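Local coordinates for protein tonb-dependent siderophore receptor (Acinetobacter baumannii, PDB 5FP1) that probably takes part in the first step of iron uptake across the outer membrane by binding iron-chelating siderophores, at residues P214-D228 and Q265-D279. Residues are numbered along the deposited sequence; the frame is centred on the assembly and turned at random.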
loop_
_atom_site.group_PDB
_atom_site.type_symbol
_atom_site.label_atom_id
_atom_site.label_comp_id
_atom_site.label_asym_id
_atom_site.label_seq_id
_atom_site.Cartn_x
_atom_site.Cartn_y
_atom_site.Cartn_z
ATOM N N PRO A 214 -14.149 -23.815 -22.329
ATOM C CA PRO A 214 -15.205 -23.333 -21.438
ATOM C C PRO A 214 -15.003 -23.666 -19.964
ATOM O O PRO A 214 -15.751 -23.178 -19.132
ATOM C CB PRO A 214 -16.464 -24.076 -21.946
ATOM C CG PRO A 214 -16.156 -24.461 -23.361
ATOM C CD PRO A 214 -14.678 -24.751 -23.346
ATOM N N THR A 215 -14.026 -24.510 -19.642
ATOM C CA THR A 215 -13.848 -24.965 -18.273
ATOM C C THR A 215 -12.377 -24.881 -17.903
ATOM O O THR A 215 -11.522 -25.459 -18.569
ATOM C CB THR A 215 -14.376 -26.382 -18.124
ATOM O OG1 THR A 215 -15.761 -26.383 -18.491
ATOM C CG2 THR A 215 -14.239 -26.866 -16.699
ATOM N N ARG A 216 -12.072 -24.093 -16.878
ATOM C CA ARG A 216 -10.683 -23.701 -16.632
ATOM C C ARG A 216 -10.357 -23.816 -15.148
ATOM O O ARG A 216 -11.238 -23.687 -14.289
ATOM C CB ARG A 216 -10.424 -22.288 -17.138
ATOM C CG ARG A 216 -10.672 -22.122 -18.633
ATOM C CD ARG A 216 -10.601 -20.676 -19.107
ATOM N NE ARG A 216 -11.605 -19.809 -18.477
ATOM C CZ ARG A 216 -12.858 -19.661 -18.895
ATOM N NH1 ARG A 216 -13.315 -20.339 -19.948
ATOM N NH2 ARG A 216 -13.674 -18.840 -18.241
ATOM N N ALA A 217 -9.094 -24.105 -14.847
ATOM C CA ALA A 217 -8.665 -24.207 -13.463
ATOM C C ALA A 217 -7.250 -23.668 -13.400
ATOM O O ALA A 217 -6.449 -23.916 -14.312
ATOM C CB ALA A 217 -8.730 -25.627 -12.965
ATOM N N THR A 218 -6.955 -22.899 -12.345
ATOM C CA THR A 218 -5.616 -22.322 -12.151
ATOM C C THR A 218 -5.217 -22.545 -10.691
ATOM O O THR A 218 -6.002 -22.248 -9.786
ATOM C CB THR A 218 -5.588 -20.841 -12.540
ATOM O OG1 THR A 218 -6.004 -20.690 -13.901
ATOM C CG2 THR A 218 -4.184 -20.226 -12.416
ATOM N N LEU A 219 -4.053 -23.178 -10.494
ATOM C CA LEU A 219 -3.461 -23.419 -9.179
ATOM C C LEU A 219 -2.213 -22.539 -9.084
ATOM O O LEU A 219 -1.351 -22.548 -9.970
ATOM C CB LEU A 219 -3.015 -24.875 -9.011
ATOM C CG LEU A 219 -4.046 -25.956 -9.284
ATOM C CD1 LEU A 219 -3.411 -27.329 -9.146
ATOM C CD2 LEU A 219 -5.205 -25.824 -8.324
ATOM N N SER A 220 -2.093 -21.762 -8.015
ATOM C CA SER A 220 -0.924 -20.907 -7.913
ATOM C C SER A 220 -0.424 -20.811 -6.476
ATOM O O SER A 220 -1.163 -21.081 -5.523
ATOM C CB SER A 220 -1.217 -19.532 -8.511
ATOM O OG SER A 220 -2.092 -18.847 -7.691
ATOM N N TYR A 221 0.857 -20.494 -6.349
ATOM C CA TYR A 221 1.500 -20.389 -5.068
ATOM C C TYR A 221 2.452 -19.227 -5.149
ATOM O O TYR A 221 3.050 -18.969 -6.204
ATOM C CB TYR A 221 2.260 -21.683 -4.766
ATOM C CG TYR A 221 3.131 -21.660 -3.538
ATOM C CD1 TYR A 221 2.568 -21.540 -2.255
ATOM C CD2 TYR A 221 4.517 -21.801 -3.628
ATOM C CE1 TYR A 221 3.367 -21.539 -1.124
ATOM C CE2 TYR A 221 5.314 -21.794 -2.491
ATOM C CZ TYR A 221 4.738 -21.650 -1.247
ATOM O OH TYR A 221 5.525 -21.669 -0.106
ATOM N N TYR A 222 2.593 -18.525 -4.023
ATOM C CA TYR A 222 3.474 -17.396 -3.905
ATOM C C TYR A 222 4.199 -17.516 -2.575
ATOM O O TYR A 222 3.588 -17.814 -1.548
ATOM C CB TYR A 222 2.683 -16.079 -3.942
ATOM C CG TYR A 222 3.557 -14.840 -3.819
ATOM C CD1 TYR A 222 4.262 -14.363 -4.901
ATOM C CD2 TYR A 222 3.681 -14.159 -2.608
ATOM C CE1 TYR A 222 5.069 -13.244 -4.802
ATOM C CE2 TYR A 222 4.485 -13.039 -2.501
ATOM C CZ TYR A 222 5.176 -12.577 -3.598
ATOM O OH TYR A 222 5.974 -11.441 -3.517
ATOM N N TYR A 223 5.495 -17.264 -2.608
ATOM C CA TYR A 223 6.339 -17.306 -1.420
ATOM C C TYR A 223 7.344 -16.188 -1.501
ATOM O O TYR A 223 7.992 -15.981 -2.537
ATOM C CB TYR A 223 7.104 -18.628 -1.344
ATOM C CG TYR A 223 8.322 -18.618 -0.410
ATOM C CD1 TYR A 223 8.174 -18.790 0.958
ATOM C CD2 TYR A 223 9.604 -18.455 -0.911
ATOM C CE1 TYR A 223 9.275 -18.807 1.807
ATOM C CE2 TYR A 223 10.720 -18.475 -0.080
ATOM C CZ TYR A 223 10.558 -18.651 1.273
ATOM O OH TYR A 223 11.678 -18.674 2.092
ATOM N N LEU A 224 7.483 -15.480 -0.388
ATOM C CA LEU A 224 8.507 -14.476 -0.211
ATOM C C LEU A 224 8.989 -14.463 1.217
ATOM O O LEU A 224 8.175 -14.466 2.176
ATOM C CB LEU A 224 7.967 -13.082 -0.553
ATOM C CG LEU A 224 9.000 -11.952 -0.493
ATOM C CD1 LEU A 224 9.954 -12.002 -1.658
ATOM C CD2 LEU A 224 8.326 -10.582 -0.460
ATOM N N GLN A 225 10.308 -14.435 1.376
ATOM C CA GLN A 225 10.894 -14.427 2.708
ATOM C C GLN A 225 12.012 -13.418 2.762
ATOM O O GLN A 225 12.847 -13.346 1.838
ATOM C CB GLN A 225 11.402 -15.833 3.101
ATOM C CG GLN A 225 11.794 -15.908 4.576
ATOM C CD GLN A 225 11.939 -17.327 5.127
ATOM O OE1 GLN A 225 11.516 -18.338 4.521
ATOM N NE2 GLN A 225 12.527 -17.403 6.318
ATOM N N THR A 226 12.009 -12.599 3.819
ATOM C CA THR A 226 12.972 -11.504 3.951
ATOM C C THR A 226 13.805 -11.640 5.209
ATOM O O THR A 226 13.397 -12.284 6.186
ATOM C CB THR A 226 12.285 -10.115 4.046
ATOM O OG1 THR A 226 11.716 -9.977 5.359
ATOM C CG2 THR A 226 11.202 -9.957 3.021
ATOM N N ASP A 227 14.960 -10.972 5.205
ATOM C CA ASP A 227 15.889 -10.986 6.336
ATOM C C ASP A 227 16.616 -9.648 6.302
ATOM O O ASP A 227 17.604 -9.485 5.570
ATOM C CB ASP A 227 16.880 -12.161 6.167
ATOM C CG ASP A 227 17.831 -12.336 7.360
ATOM O OD1 ASP A 227 17.613 -11.771 8.441
ATOM O OD2 ASP A 227 18.815 -13.076 7.210
ATOM N N ASP A 228 16.102 -8.674 7.045
ATOM C CA ASP A 228 16.517 -7.308 6.897
ATOM C C ASP A 228 17.135 -6.749 8.178
ATOM O O ASP A 228 16.858 -7.246 9.282
ATOM C CB ASP A 228 15.318 -6.403 6.603
ATOM C CG ASP A 228 14.574 -6.751 5.333
ATOM O OD1 ASP A 228 15.116 -7.429 4.416
ATOM O OD2 ASP A 228 13.426 -6.254 5.242
ATOM N N GLN A 265 14.397 -7.548 10.994
ATOM C CA GLN A 265 13.039 -7.819 10.560
ATOM C C GLN A 265 13.039 -8.980 9.618
ATOM O O GLN A 265 13.792 -9.011 8.646
ATOM C CB GLN A 265 12.411 -6.589 9.883
ATOM C CG GLN A 265 10.977 -6.800 9.379
ATOM C CD GLN A 265 10.178 -5.496 9.344
ATOM O OE1 GLN A 265 10.736 -4.421 9.098
ATOM N NE2 GLN A 265 8.862 -5.585 9.634
ATOM N N LYS A 266 12.167 -9.923 9.910
ATOM C CA LYS A 266 11.995 -11.102 9.092
ATOM C C LYS A 266 10.517 -11.293 8.771
ATOM O O LYS A 266 9.672 -11.418 9.663
ATOM C CB LYS A 266 12.507 -12.326 9.857
ATOM C CG LYS A 266 14.009 -12.295 10.120
ATOM C CD LYS A 266 14.403 -13.254 11.243
ATOM C CE LYS A 266 15.915 -13.280 11.410
ATOM N NZ LYS A 266 16.344 -14.307 12.402
ATOM N N GLN A 267 10.200 -11.249 7.488
ATOM C CA GLN A 267 8.851 -11.484 7.036
ATOM C C GLN A 267 8.836 -12.776 6.248
ATOM O O GLN A 267 9.782 -13.094 5.512
ATOM C CB GLN A 267 8.378 -10.308 6.169
ATOM C CG GLN A 267 8.435 -8.969 6.895
ATOM C CD GLN A 267 7.732 -7.845 6.169
ATOM O OE1 GLN A 267 7.638 -7.828 4.944
ATOM N NE2 GLN A 267 7.232 -6.893 6.928
ATOM N N GLU A 268 7.716 -13.465 6.322
ATOM C CA GLU A 268 7.528 -14.680 5.545
ATOM C C GLU A 268 6.076 -14.808 5.139
ATOM O O GLU A 268 5.191 -14.805 5.980
ATOM C CB GLU A 268 7.949 -15.911 6.358
ATOM C CG GLU A 268 7.863 -17.198 5.550
ATOM C CD GLU A 268 8.271 -18.438 6.353
ATOM O OE1 GLU A 268 8.955 -18.314 7.393
ATOM O OE2 GLU A 268 7.906 -19.548 5.940
ATOM N N ASN A 269 5.849 -14.887 3.834
ATOM C CA ASN A 269 4.518 -14.917 3.281
ATOM C C ASN A 269 4.345 -16.060 2.293
ATOM O O ASN A 269 5.186 -16.238 1.416
ATOM C CB ASN A 269 4.199 -13.595 2.626
ATOM C CG ASN A 269 3.873 -12.521 3.658
ATOM O OD1 ASN A 269 2.746 -12.421 4.149
ATOM N ND2 ASN A 269 4.890 -11.792 4.058
ATOM N N HIS A 270 3.230 -16.774 2.452
ATOM C CA HIS A 270 2.833 -17.851 1.551
ATOM C C HIS A 270 1.416 -17.582 1.138
ATOM O O HIS A 270 0.573 -17.256 1.993
ATOM C CB HIS A 270 2.837 -19.197 2.281
ATOM C CG HIS A 270 4.151 -19.598 2.855
ATOM N ND1 HIS A 270 4.954 -20.555 2.266
ATOM C CD2 HIS A 270 4.790 -19.217 3.991
ATOM C CE1 HIS A 270 6.037 -20.728 3.003
ATOM N NE2 HIS A 270 5.968 -19.921 4.048
ATOM N N ILE A 271 1.120 -17.726 -0.157
ATOM C CA ILE A 271 -0.266 -17.664 -0.618
ATOM C C ILE A 271 -0.520 -18.834 -1.603
ATOM O O ILE A 271 0.239 -19.008 -2.557
ATOM C CB ILE A 271 -0.586 -16.344 -1.382
ATOM C CG1 ILE A 271 -0.209 -15.108 -0.558
ATOM C CG2 ILE A 271 -2.079 -16.295 -1.772
ATOM C CD1 ILE A 271 -0.358 -13.789 -1.301
ATOM N N GLY A 272 -1.588 -19.580 -1.365
ATOM C CA GLY A 272 -2.012 -20.676 -2.246
ATOM C C GLY A 272 -3.417 -20.376 -2.748
ATOM O O GLY A 272 -4.307 -20.052 -1.959
ATOM N N THR A 273 -3.616 -20.460 -4.060
ATOM C CA THR A 273 -4.900 -20.111 -4.675
ATOM C C THR A 273 -5.374 -21.206 -5.634
ATOM O O THR A 273 -4.584 -21.712 -6.427
ATOM C CB THR A 273 -4.779 -18.797 -5.450
ATOM O OG1 THR A 273 -4.260 -17.775 -4.582
ATOM C CG2 THR A 273 -6.099 -18.354 -5.972
ATOM N N ILE A 274 -6.664 -21.527 -5.559
ATOM C CA ILE A 274 -7.328 -22.376 -6.538
ATOM C C ILE A 274 -8.505 -21.631 -7.157
ATOM O O ILE A 274 -9.453 -21.289 -6.460
ATOM C CB ILE A 274 -7.870 -23.673 -5.902
ATOM C CG1 ILE A 274 -6.754 -24.423 -5.172
ATOM C CG2 ILE A 274 -8.450 -24.565 -6.997
ATOM C CD1 ILE A 274 -7.260 -25.442 -4.175
ATOM N N LYS A 275 -8.429 -21.386 -8.456
ATOM C CA LYS A 275 -9.478 -20.692 -9.164
ATOM C C LYS A 275 -10.086 -21.599 -10.224
ATOM O O LYS A 275 -9.375 -22.100 -11.098
ATOM C CB LYS A 275 -8.929 -19.462 -9.831
ATOM C CG LYS A 275 -9.967 -18.666 -10.576
ATOM C CD LYS A 275 -9.437 -17.275 -10.836
ATOM C CE LYS A 275 -9.773 -16.779 -12.212
ATOM N NZ LYS A 275 -8.649 -15.932 -12.689
ATOM N N LEU A 276 -11.390 -21.799 -10.122
ATOM C CA LEU A 276 -12.154 -22.647 -11.065
ATOM C C LEU A 276 -13.153 -21.765 -11.811
ATOM O O LEU A 276 -13.883 -20.971 -11.191
ATOM C CB LEU A 276 -12.925 -23.708 -10.309
ATOM C CG LEU A 276 -12.071 -24.534 -9.356
ATOM C CD1 LEU A 276 -12.907 -25.417 -8.483
ATOM C CD2 LEU A 276 -11.042 -25.327 -10.132
ATOM N N GLU A 277 -13.197 -21.908 -13.126
ATOM C CA GLU A 277 -14.115 -21.133 -13.952
ATOM C C GLU A 277 -14.897 -22.059 -14.882
ATOM O O GLU A 277 -14.339 -23.039 -15.424
ATOM C CB GLU A 277 -13.349 -20.188 -14.841
ATOM C CG GLU A 277 -12.252 -19.389 -14.176
ATOM C CD GLU A 277 -11.449 -18.659 -15.222
ATOM O OE1 GLU A 277 -12.034 -17.779 -15.887
ATOM O OE2 GLU A 277 -10.277 -19.013 -15.438
ATOM N N HIS A 278 -16.174 -21.755 -15.069
ATOM C CA HIS A 278 -16.981 -22.481 -16.061
ATOM C C HIS A 278 -17.880 -21.508 -16.803
ATOM O O HIS A 278 -18.615 -20.744 -16.180
ATOM C CB HIS A 278 -17.823 -23.565 -15.419
ATOM C CG HIS A 278 -18.618 -24.350 -16.418
ATOM N ND1 HIS A 278 -18.029 -24.991 -17.489
ATOM C CD2 HIS A 278 -19.952 -24.559 -16.539
ATOM C CE1 HIS A 278 -18.968 -25.572 -18.220
ATOM N NE2 HIS A 278 -20.142 -25.324 -17.666
ATOM N N ASP A 279 -17.783 -21.518 -18.125
ATOM C CA ASP A 279 -18.627 -20.694 -18.981
ATOM C C ASP A 279 -19.982 -21.372 -19.201
ATOM O O ASP A 279 -20.105 -22.330 -19.974
ATOM C CB ASP A 279 -17.938 -20.441 -20.317
ATOM C CG ASP A 279 -16.653 -19.683 -20.177
ATOM O OD1 ASP A 279 -16.444 -19.025 -19.129
ATOM O OD2 ASP A 279 -15.829 -19.733 -21.113
HETATM O O HOH W 1 -8.858 -20.766 -13.840
HETATM O O HOH W 2 -4.856 -19.799 -8.955
HETATM O O HOH W 3 -1.166 -17.974 -4.919
HETATM O O HOH W 4 7.573 -11.854 3.070
HETATM O O HOH W 5 12.713 -3.967 7.123
#
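Arg216 reaches across to two acids of the 265-279 strand. Its guanidinium takes Asp279 end-on in a salt bridge, Arg216 NH1 to Asp279 OD2 at 2.8 Å and Arg216 NH2 to Asp279 OD1 at 2.9 Å. Arg216 NH2 also forms a salt bridge with Glu277 OE1 at 3.1 Å. Asp279 and Glu277 approach near the guanidinium plane, but the Glu277 carboxylate stands almost upright to it, 79° apart, and its OE1 is met from above. The arginine chain bends at chi3, bringing its tip toward the 265-279 strand. On the opposite face, Tyr221 and His270 lie side by side and join through Tyr221 OH and His270 ND1, 2.7 Å apart. Tyr223 CD1 sits over one face of the imidazole, 3.5 Å from His270 CE1, with the two rings oblique to each other. Paired backbone N-H···O bonds from Arg216–Glu277 to Leu224–Asn269 hold these neighbouring antiparallel strands of the 22-stranded TonB-dependent receptor barrel. Near Thr226 the pattern changes: Gln267 N donates to Thr226 OG1 at 2.9 Å in place of the backbone carbonyl, where chi1 (75°) sets the hydroxyl between backbone N and carbonyl carbon. Further out, His270 NE2 donates almost straight (175°) to the anti lone pair of Glu268 OE2, fixing the imidazole's rotation. A bound detergent molecule lies beside His270, consistent with a membrane-facing surface. On the inner side, Tyr222 meets the Phe112 ring of the plug and Gln267 OE1 accepts from Asn108 N. Thr285 OG1 is a further partner of Asp279 OD1.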